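SOXX (Paracoccus pantotrophus, PDB 2C1D) probably carries electrons through its covalently bound heme c, as a subunit of the SoxXA cytochrome complex that initiates chemotrophic sulfur oxidation. Local coordinates at residues R31-N36 with V129-T134. Residues are numbered along the deposited sequence; the frame is centred on the assembly and turned at random.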
loop_
_atom_site.group_PDB
_atom_site.type_symbol
_atom_site.label_atom_id
_atom_site.label_comp_id
_atom_site.label_asym_id
_atom_site.label_seq_id
_atom_site.Cartn_x
_atom_site.Cartn_y
_atom_site.Cartn_z
ATOM N N ARG B 31 -23.667 14.439 -5.240
ATOM C CA ARG B 31 -23.708 12.971 -5.201
ATOM C C ARG B 31 -22.423 12.396 -5.794
ATOM O O ARG B 31 -21.806 11.510 -5.209
ATOM C CB ARG B 31 -24.929 12.427 -5.946
ATOM C CG ARG B 31 -25.182 10.930 -5.693
ATOM C CD ARG B 31 -26.335 10.392 -6.496
ATOM N NE ARG B 31 -25.893 10.274 -7.863
ATOM C CZ ARG B 31 -25.268 9.206 -8.349
ATOM N NH1 ARG B 31 -25.086 8.094 -7.608
ATOM N NH2 ARG B 31 -24.853 9.235 -9.591
ATOM N N ILE B 32 -22.021 12.923 -6.947
ATOM C CA ILE B 32 -20.824 12.470 -7.635
ATOM C C ILE B 32 -19.597 12.663 -6.742
ATOM O O ILE B 32 -18.742 11.799 -6.655
ATOM C CB ILE B 32 -20.685 13.226 -8.986
ATOM C CG1 ILE B 32 -21.806 12.797 -9.950
ATOM C CG2 ILE B 32 -19.316 12.999 -9.625
ATOM C CD1 ILE B 32 -22.135 13.815 -11.010
ATOM N N MET B 33 -19.526 13.801 -6.062
ATOM C CA MET B 33 -18.345 14.162 -5.286
ATOM C C MET B 33 -18.192 13.320 -4.006
ATOM O O MET B 33 -17.091 13.233 -3.440
ATOM C CB MET B 33 -18.384 15.658 -4.945
ATOM C CG MET B 33 -18.238 16.586 -6.172
ATOM S SD MET B 33 -18.704 18.274 -5.750
ATOM C CE MET B 33 -17.286 18.755 -4.851
ATOM N N THR B 34 -19.281 12.690 -3.567
ATOM C CA THR B 34 -19.308 12.013 -2.268
ATOM C C THR B 34 -19.617 10.529 -2.386
ATOM O O THR B 34 -19.919 9.852 -1.381
ATOM C CB THR B 34 -20.311 12.694 -1.373
ATOM O OG1 THR B 34 -21.602 12.716 -2.008
ATOM C CG2 THR B 34 -19.936 14.185 -1.193
ATOM N N THR B 35 -19.512 10.021 -3.616
ATOM C CA THR B 35 -19.709 8.610 -3.886
ATOM C C THR B 35 -18.348 8.014 -4.265
ATOM O O THR B 35 -17.656 8.527 -5.169
ATOM C CB THR B 35 -20.745 8.405 -5.012
ATOM O OG1 THR B 35 -22.023 8.954 -4.624
ATOM C CG2 THR B 35 -20.991 6.898 -5.238
ATOM N N ASN B 36 -17.973 6.930 -3.587
ATOM C CA ASN B 36 -16.623 6.367 -3.707
ATOM C C ASN B 36 -16.193 5.968 -5.132
ATOM O O ASN B 36 -15.042 6.131 -5.517
ATOM C CB ASN B 36 -16.458 5.171 -2.754
ATOM C CG ASN B 36 -16.661 5.551 -1.287
ATOM O OD1 ASN B 36 -16.900 6.710 -0.955
ATOM N ND2 ASN B 36 -16.607 4.556 -0.406
ATOM N N VAL B 129 -18.675 20.647 -11.487
ATOM C CA VAL B 129 -18.333 22.057 -11.691
ATOM C C VAL B 129 -19.439 22.997 -11.203
ATOM O O VAL B 129 -19.147 23.991 -10.537
ATOM C CB VAL B 129 -17.998 22.352 -13.162
ATOM C CG1 VAL B 129 -17.917 23.851 -13.431
ATOM C CG2 VAL B 129 -16.700 21.707 -13.552
ATOM N N ALA B 130 -20.691 22.677 -11.517
ATOM C CA ALA B 130 -21.818 23.522 -11.159
ATOM C C ALA B 130 -21.948 23.623 -9.644
ATOM O O ALA B 130 -22.337 24.668 -9.109
ATOM C CB ALA B 130 -23.098 22.994 -11.754
ATOM N N PHE B 131 -21.608 22.544 -8.944
ATOM C CA PHE B 131 -21.607 22.609 -7.498
ATOM C C PHE B 131 -20.421 23.432 -6.996
ATOM O O PHE B 131 -20.591 24.239 -6.101
ATOM C CB PHE B 131 -21.615 21.237 -6.839
ATOM C CG PHE B 131 -21.602 21.316 -5.358
ATOM C CD1 PHE B 131 -22.743 21.709 -4.674
ATOM C CD2 PHE B 131 -20.430 21.075 -4.644
ATOM C CE1 PHE B 131 -22.730 21.833 -3.300
ATOM C CE2 PHE B 131 -20.412 21.180 -3.268
ATOM C CZ PHE B 131 -21.560 21.552 -2.592
ATOM N N LEU B 132 -19.245 23.237 -7.584
ATOM C CA LEU B 132 -18.052 23.939 -7.151
ATOM C C LEU B 132 -18.220 25.458 -7.288
ATOM O O LEU B 132 -17.695 26.219 -6.484
ATOM C CB LEU B 132 -16.833 23.474 -7.934
ATOM C CG LEU B 132 -16.360 22.038 -7.656
ATOM C CD1 LEU B 132 -15.408 21.606 -8.722
ATOM C CD2 LEU B 132 -15.713 21.895 -6.293
ATOM N N VAL B 133 -18.955 25.891 -8.309
ATOM C CA VAL B 133 -19.201 27.313 -8.512
ATOM C C VAL B 133 -19.998 27.915 -7.339
ATOM O O VAL B 133 -19.819 29.081 -7.034
ATOM C CB VAL B 133 -19.882 27.571 -9.910
ATOM C CG1 VAL B 133 -20.469 28.966 -10.010
ATOM C CG2 VAL B 133 -18.875 27.351 -11.027
ATOM N N THR B 134 -20.845 27.124 -6.673
ATOM C CA THR B 134 -21.657 27.638 -5.569
ATOM C C THR B 134 -20.888 27.809 -4.270
ATOM O O THR B 134 -21.418 28.388 -3.331
ATOM C CB THR B 134 -22.937 26.783 -5.257
ATOM O OG1 THR B 134 -22.592 25.485 -4.735
ATOM C CG2 THR B 134 -23.750 26.513 -6.504
#
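Met33 reaches from helix 26-33 to helix 122-133, meeting Phe131 and Leu132 through SD and CE. The sulfur makes a Met-aromatic contact: SD of Met33 is 3.5 Å from CD2 of Phe131, the nearest ring atom, and sits obliquely to the ring, 63° off its normal. The aliphatic part follows at the methyl, where CE of Met33 packs 3.8 Å from CD2 of Leu132 and 3.9 Å from CD2 of Phe131. Extended as far as SD, the methionine chain then bends (chi3 76°), which brings the methyl in beside both residues. This pairing of the first and last helices within one heme domain is characteristic of the cytochrome c fold. The contact borders the heme: Leu132 touches heme c and also packs on Leu75 and Val79 of helix 72-81, while Met33 lies against Leu63 and Cys41, one of the cysteines covalently bound to heme c. The two segments share no hydrogen bonds; the polar groups bond locally. Where helix 26-33 ends, O of Arg31 accepts N of Thr34 and, from the opposite face of the carbonyl plane, OG1 of Thr35 at 2.6 Å. On the other segment, O of Phe131 takes N of Thr134 together with its OG1, 2.7 Å away, the hydroxyl lying in the carbonyl plane on a lone pair.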